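Local coordinates for cell surface protein (Faecalibacterium prausnitzii A2-165, PDB 4GT6) that is of unknown function but, as an extracellular leucine-rich repeat protein of the BspA type, probably binds other proteins, at residues S150-D153 / G154-S157; P218-N222 / V223-K227; E294-S297 / R298-E301. All blocks are in the same frame, centred on the assembly; numbering follows the deposited sequence.

Interaction 1 of 3, residues S150-D153 / G154-S157; sequences SVAD and GMFS
V151 and the selenomethionine M155 meet beside a tight turn, their side chains crossing at about a right angle. The V151 branch that does the touching is CG1, whose methyl carbon lies 3.9 Å from SE of M155. M155, modelled in two conformers of which one is described here, first runs straight: CG stands anti to the backbone N (chi1 178°), and the bend comes only at the last torsion (chi3 -55°). That turn folds the terminal methyl back over the chain, bringing CE 3.9 Å from CB of A152 and 3.3 Å from its backbone N. In this conformer the selenium meets the valine and the methyl the alanine. Nearer the backbone, CG of M155 lies over one face of the F156 ring, 3.6 Å above its plane and offset toward the rim.

The backbone beneath is a type II turn from A152 to M155, closed by M155 N to A152 O at 3.2 Å. The bond is bent, with an angle of 142° at the hydrogen, and the donor is tilted from the carbonyl plane. G154 has the positive phi of the third turn position, and a CB there would crowd the carbonyl carbon of D153. A type I turn from G154 to S157 follows directly, reversing the chain again.

D153 leaves this apolar cluster, and its OD1 bonds to the hydroxyl of S130 in the preceding coil. The backbones of V151 and M155 pair with A173 and F133, on adjoining coils of the repeat solenoid. The chemistry is thus divided: one bent backbone bond closes the turn, bonds to the neighbouring coils hold it in place, and apolar contacts of M155 with V151 and A152 pack alongside it, with the polar D153 turned to S130.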
loop_
_atom_site.group_PDB
_atom_site.type_symbol
_atom_site.label_atom_id
_atom_site.label_comp_id
_atom_site.label_asym_id
_atom_site.label_seq_id
_atom_site.Cartn_x
_atom_site.Cartn_y
_atom_site.Cartn_z
ATOM N N SER A 150 -2.895 -9.700 11.655
ATOM C CA SER A 150 -2.066 -8.906 10.742
ATOM C C SER A 150 -2.884 -8.318 9.626
ATOM O O SER A 150 -3.962 -8.815 9.310
ATOM C CB SER A 150 -0.903 -9.713 10.162
ATOM O OG SER A 150 -1.355 -10.760 9.325
ATOM N N VAL A 151 -2.371 -7.243 9.025
ATOM C CA VAL A 151 -3.009 -6.654 7.858
ATOM C C VAL A 151 -2.158 -7.165 6.716
ATOM O O VAL A 151 -1.000 -6.749 6.596
ATOM C CB VAL A 151 -3.109 -5.108 7.930
ATOM C CG1 VAL A 151 -3.725 -4.555 6.635
ATOM C CG2 VAL A 151 -3.945 -4.690 9.129
ATOM N N ALA A 152 -2.681 -8.126 5.933
ATOM C CA ALA A 152 -1.893 -8.789 4.876
ATOM C C ALA A 152 -1.474 -7.803 3.772
ATOM O O ALA A 152 -2.047 -6.717 3.655
ATOM C CB ALA A 152 -2.666 -9.967 4.297
ATOM N N ASP A 153 -0.429 -8.153 3.023
ATOM C CA ASP A 153 0.159 -7.272 2.011
ATOM C C ASP A 153 -0.861 -6.790 0.983
ATOM O O ASP A 153 -1.716 -7.562 0.541
ATOM C CB ASP A 153 1.345 -7.940 1.299
ATOM C CG ASP A 153 1.008 -9.190 0.530
ATOM O OD1 ASP A 153 0.877 -10.267 1.167
ATOM O OD2 ASP A 153 0.827 -9.092 -0.692
ATOM N N GLY A 154 -0.792 -5.499 0.685
ATOM C CA GLY A 154 -1.633 -4.833 -0.306
ATOM C C GLY A 154 -3.119 -4.893 -0.035
ATOM O O GLY A 154 -3.909 -4.690 -0.953
HETATM N N MSE A 155 -3.509 -5.161 1.222
HETATM C CA MSE A 155 -4.927 -5.348 1.557
HETATM C C MSE A 155 -5.806 -4.194 1.092
HETATM O O MSE A 155 -6.869 -4.475 0.522
HETATM C CB MSE A 155 -5.159 -5.603 3.048
HETATM C CG MSE A 155 -6.668 -5.739 3.408
HETATM SE SE MSE A 155 -6.916 -6.364 5.203
HETATM C CE MSE A 155 -5.851 -7.885 4.956
ATOM N N PHE A 156 -5.404 -2.937 1.302
ATOM C CA PHE A 156 -6.212 -1.809 0.866
ATOM C C PHE A 156 -5.465 -0.929 -0.097
ATOM O O PHE A 156 -5.803 0.251 -0.201
ATOM C CB PHE A 156 -6.682 -0.963 2.069
ATOM C CG PHE A 156 -7.520 -1.732 3.064
ATOM C CD1 PHE A 156 -8.840 -2.072 2.772
ATOM C CD2 PHE A 156 -6.994 -2.112 4.291
ATOM C CE1 PHE A 156 -9.612 -2.804 3.691
ATOM C CE2 PHE A 156 -7.779 -2.814 5.225
ATOM C CZ PHE A 156 -9.069 -3.172 4.905
ATOM N N SER A 157 -4.512 -1.484 -0.859
ATOM C CA SER A 157 -3.811 -0.642 -1.830
ATOM C C SER A 157 -4.805 0.027 -2.793
ATOM O O SER A 157 -5.705 -0.648 -3.308
ATOM C CB SER A 157 -2.801 -1.451 -2.638
ATOM O OG SER A 157 -1.853 -2.072 -1.795
#

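Interaction 2 of 3, residues P218-N222 / V223-K227; sequences PAIDN and VLYEK
The ring of Y225 lies across I220 at about a right angle, its CE1 3.8 Å from I220 CB, while the far methyl, I220 CD1, approaches Y225 CD1 at 4.0 Å. The carbonyl oxygen of I220 comes in the ring plane at its edge. With CG beside the backbone N (chi1 -64°), the tyrosine reaches along the hairpin toward its turn, where one water joins its OH (2.6 Å) to I220 O (2.7 Å). A leucine here would probably leave that water without its phenolic partner and uncover part of I220. The two arms form a tight hairpin, with D221 and N222, both of positive phi, at its tip. Y225 N bonds P218 O (3.1 Å), nearly in line with that carbonyl, and I220 N bonds V223 O in the carbonyl plane (2.9 Å); the return bond from V223 N is weak. Between them A219 and L224 make a non-hydrogen-bonded antiparallel pair. The amide of N222 ties the tip to the backbones of S208 and I210. V223 and Y225 both pack on L235 of the antiparallel strand 233-237 and on F247 of strand 246-248, while A219 and L224 rest on I210 of strand 209-212.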
loop_
_atom_site.group_PDB
_atom_site.type_symbol
_atom_site.label_atom_id
_atom_site.label_comp_id
_atom_site.label_asym_id
_atom_site.label_seq_id
_atom_site.Cartn_x
_atom_site.Cartn_y
_atom_site.Cartn_z
ATOM N N PRO A 218 7.365 3.872 16.942
ATOM C CA PRO A 218 6.853 5.054 17.659
ATOM C C PRO A 218 6.502 6.215 16.746
ATOM O O PRO A 218 7.053 6.368 15.650
ATOM C CB PRO A 218 8.021 5.426 18.593
ATOM C CG PRO A 218 9.258 5.001 17.828
ATOM C CD PRO A 218 8.827 3.705 17.133
ATOM N N ALA A 219 5.571 7.048 17.212
ATOM C CA ALA A 219 5.251 8.286 16.517
ATOM C C ALA A 219 5.945 9.369 17.336
ATOM O O ALA A 219 5.656 9.523 18.527
ATOM C CB ALA A 219 3.740 8.497 16.404
ATOM N N ILE A 220 6.992 9.978 16.757
ATOM C CA ILE A 220 7.816 10.959 17.483
ATOM C C ILE A 220 7.645 12.294 16.775
ATOM O O ILE A 220 7.967 12.411 15.581
ATOM C CB ILE A 220 9.294 10.497 17.515
ATOM C CG1 ILE A 220 9.455 9.108 18.150
ATOM C CG2 ILE A 220 10.143 11.536 18.224
ATOM C CD1 ILE A 220 10.865 8.486 17.993
ATOM N N ASP A 221 7.075 13.282 17.482
ATOM C CA ASP A 221 6.810 14.602 16.896
ATOM C C ASP A 221 5.986 14.434 15.584
ATOM O O ASP A 221 6.321 14.994 14.532
ATOM C CB ASP A 221 8.132 15.374 16.670
ATOM C CG ASP A 221 7.985 16.766 16.056
ATOM O OD1 ASP A 221 7.018 17.473 16.409
ATOM O OD2 ASP A 221 8.846 17.142 15.219
ATOM N N ASN A 222 4.927 13.608 15.654
ATOM C CA ASN A 222 3.964 13.355 14.560
ATOM C C ASN A 222 4.641 12.809 13.264
ATOM O O ASN A 222 4.292 13.195 12.158
ATOM C CB ASN A 222 3.169 14.636 14.247
ATOM C CG ASN A 222 1.966 14.375 13.365
ATOM O OD1 ASN A 222 1.422 13.286 13.356
ATOM N ND2 ASN A 222 1.545 15.361 12.610
ATOM N N VAL A 223 5.616 11.937 13.422
ATOM C CA VAL A 223 6.311 11.300 12.305
ATOM C C VAL A 223 6.440 9.844 12.693
ATOM O O VAL A 223 6.739 9.560 13.854
ATOM C CB VAL A 223 7.693 11.972 12.016
ATOM C CG1 VAL A 223 8.456 11.218 10.934
ATOM C CG2 VAL A 223 7.530 13.440 11.625
ATOM N N LEU A 224 6.200 8.907 11.745
ATOM C CA LEU A 224 6.299 7.495 12.096
ATOM C C LEU A 224 7.697 6.972 11.823
ATOM O O LEU A 224 8.239 7.175 10.732
ATOM C CB LEU A 224 5.264 6.667 11.300
ATOM C CG LEU A 224 5.096 5.199 11.734
ATOM C CD1 LEU A 224 4.561 5.081 13.184
ATOM C CD2 LEU A 224 4.125 4.484 10.767
ATOM N N TYR A 225 8.244 6.251 12.802
ATOM C CA TYR A 225 9.564 5.633 12.730
ATOM C C TYR A 225 9.481 4.152 12.991
ATOM O O TYR A 225 8.522 3.678 13.601
ATOM C CB TYR A 225 10.522 6.249 13.795
ATOM C CG TYR A 225 10.806 7.717 13.574
ATOM C CD1 TYR A 225 9.985 8.696 14.128
ATOM C CD2 TYR A 225 11.881 8.131 12.788
ATOM C CE1 TYR A 225 10.200 10.056 13.865
ATOM C CE2 TYR A 225 12.119 9.486 12.537
ATOM C CZ TYR A 225 11.283 10.444 13.091
ATOM O OH TYR A 225 11.500 11.781 12.838
ATOM N N GLU A 226 10.535 3.440 12.596
ATOM C CA GLU A 226 10.802 2.047 12.957
ATOM C C GLU A 226 12.013 2.095 13.870
ATOM O O GLU A 226 13.044 2.637 13.469
ATOM C CB GLU A 226 11.092 1.185 11.721
ATOM C CG GLU A 226 11.492 -0.242 12.076
ATOM C CD GLU A 226 11.749 -1.066 10.835
ATOM O OE1 GLU A 226 10.767 -1.488 10.183
ATOM O OE2 GLU A 226 12.925 -1.139 10.425
ATOM N N LYS A 227 11.905 1.542 15.063
ATOM C CA LYS A 227 13.023 1.542 15.977
ATOM C C LYS A 227 13.612 0.153 16.016
ATOM O O LYS A 227 12.897 -0.800 16.299
ATOM C CB LYS A 227 12.587 2.011 17.374
ATOM C CG LYS A 227 13.775 2.154 18.327
ATOM C CD LYS A 227 13.322 2.544 19.714
ATOM C CE LYS A 227 14.517 2.690 20.634
ATOM N NZ LYS A 227 14.088 2.989 22.020
HETATM O O HOH W 1 10.334 13.367 14.575
#

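Interaction 3 of 3, residues E294-S297 / R298-E301; sequences EFSS and RITE. With NA (sodium ion), chain R.
A water that is itself a ligand of a sodium ion bridges S296 and I299, donating to S296 O at 2.9 Å and to I299 O at 2.8 Å. The sodium is held by S297 O (2.4 Å), four waters and the backbone oxygen of E320, so neither protein ligand is a side chain. The four waters surround the ion in a rough square, with S297 O standing nearly perpendicular to it, as in octahedral coordination. A second of these waters also donates to I299 O, which thus receives two bonds from the hydration shell.

Within the bend, S296 OG accepts R298 N in an almost straight bond (3.0 Å, 167°), which makes an ST turn. OG is placed for this by standing anti to its own backbone nitrogen (chi1 162°), and the hydroxyl also bonds V276 O, linking the turn to the previous coil. I299 packs beside it: CG1 lies 3.4 Å from S296 O, and CD1 reaches F295 CD1 at 3.6 Å, the two side chains crossing at about a right angle.

The bend joins strand 292-294 to strand 301-302. Preceding it along the solenoid, D274 receives S297 N and M272 touches F295; following it, I322 packs on I299 and E320 completes the metal site.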
loop_
_atom_site.group_PDB
_atom_site.type_symbol
_atom_site.label_atom_id
_atom_site.label_comp_id
_atom_site.label_asym_id
_atom_site.label_seq_id
_atom_site.Cartn_x
_atom_site.Cartn_y
_atom_site.Cartn_z
ATOM N N GLU A 294 19.231 19.928 2.949
ATOM C CA GLU A 294 20.553 19.823 3.567
ATOM C C GLU A 294 20.790 18.329 3.760
ATOM O O GLU A 294 20.057 17.670 4.499
ATOM C CB GLU A 294 20.607 20.606 4.884
ATOM C CG GLU A 294 21.981 20.632 5.540
ATOM C CD GLU A 294 22.126 21.571 6.723
ATOM O OE1 GLU A 294 21.446 22.624 6.747
ATOM O OE2 GLU A 294 22.949 21.264 7.617
ATOM N N PHE A 295 21.758 17.784 3.031
ATOM C CA PHE A 295 22.045 16.369 3.040
ATOM C C PHE A 295 22.953 15.948 4.159
ATOM O O PHE A 295 23.808 16.716 4.584
ATOM C CB PHE A 295 22.749 15.990 1.722
ATOM C CG PHE A 295 21.869 16.072 0.502
ATOM C CD1 PHE A 295 21.014 15.026 0.171
ATOM C CD2 PHE A 295 21.893 17.198 -0.318
ATOM C CE1 PHE A 295 20.192 15.103 -0.962
ATOM C CE2 PHE A 295 21.092 17.263 -1.466
ATOM C CZ PHE A 295 20.259 16.211 -1.787
ATOM N N SER A 296 22.853 14.665 4.532
ATOM C CA SER A 296 23.776 14.011 5.430
ATOM C C SER A 296 25.129 13.856 4.711
ATOM O O SER A 296 25.140 13.555 3.503
ATOM C CB SER A 296 23.238 12.629 5.775
ATOM O OG SER A 296 24.297 11.844 6.301
ATOM N N SER A 297 26.248 13.958 5.454
ATOM C CA SER A 297 27.584 13.758 4.872
ATOM C C SER A 297 27.896 12.256 4.674
ATOM O O SER A 297 28.961 11.930 4.150
ATOM C CB SER A 297 28.648 14.386 5.779
ATOM O OG SER A 297 28.717 13.663 7.002
ATOM N N ARG A 298 27.001 11.341 5.132
ATOM C CA ARG A 298 27.284 9.899 5.082
ATOM C C ARG A 298 26.455 9.125 4.042
ATOM O O ARG A 298 26.644 7.914 3.886
ATOM C CB ARG A 298 27.141 9.271 6.482
ATOM C CG ARG A 298 28.276 9.764 7.415
ATOM C CD ARG A 298 28.202 9.228 8.833
ATOM N NE ARG A 298 28.415 7.783 8.912
ATOM C CZ ARG A 298 27.779 6.975 9.756
ATOM N NH1 ARG A 298 26.854 7.458 10.579
ATOM N NH2 ARG A 298 28.041 5.674 9.766
ATOM N N ILE A 299 25.613 9.811 3.275
ATOM C CA ILE A 299 24.901 9.112 2.202
ATOM C C ILE A 299 25.841 9.004 1.001
ATOM O O ILE A 299 26.664 9.900 0.805
ATOM C CB ILE A 299 23.547 9.765 1.851
ATOM C CG1 ILE A 299 23.717 11.250 1.484
ATOM C CG2 ILE A 299 22.553 9.577 3.028
ATOM C CD1 ILE A 299 22.511 11.820 0.641
ATOM N N THR A 300 25.723 7.919 0.200
ATOM C CA THR A 300 26.615 7.713 -0.950
ATOM C C THR A 300 25.829 7.488 -2.245
ATOM O O THR A 300 26.444 7.251 -3.291
ATOM C CB THR A 300 27.590 6.537 -0.692
ATOM O OG1 THR A 300 26.823 5.335 -0.574
ATOM C CG2 THR A 300 28.448 6.730 0.556
ATOM N N GLU A 301 24.483 7.583 -2.185
ATOM C CA GLU A 301 23.646 7.382 -3.365
ATOM C C GLU A 301 22.400 8.241 -3.303
ATOM O O GLU A 301 21.858 8.455 -2.216
ATOM C CB GLU A 301 23.254 5.891 -3.414
ATOM C CG GLU A 301 22.227 5.461 -4.446
ATOM C CD GLU A 301 21.803 4.023 -4.219
ATOM O OE1 GLU A 301 22.649 3.123 -4.427
ATOM O OE2 GLU A 301 20.652 3.799 -3.776
HETATM NA NA NA R . 29.517 12.627 1.940
HETATM O O HOH W 2 27.078 12.546 1.563
HETATM O O HOH W 3 29.428 10.244 1.421
HETATM O O HOH W 4 31.901 12.424 2.471
HETATM O O HOH W 5 29.665 15.015 2.324
#

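In the fold
The three contacts follow one another without touching along the solenoid in this leucine-rich repeat part of a longer protein; the centres of interactions 1 and 2, like those of 2 and 3, are about 21 Å apart. Interaction 1 is buried near the middle of the chain, and its side-chain contacts are apolar. Interactions 2 and 3 are only partly buried and both recruit water. In 218-227 it serves a tyrosine in an antiparallel hairpin, whereas in 294-301 it belongs to a metal's shell. Interactions 1 and 3 are bends within BspA-type repeat regions, each tied to the coils before and after; interaction 2, also tied to strands before and after it, adds an outermost strand beside 233-237.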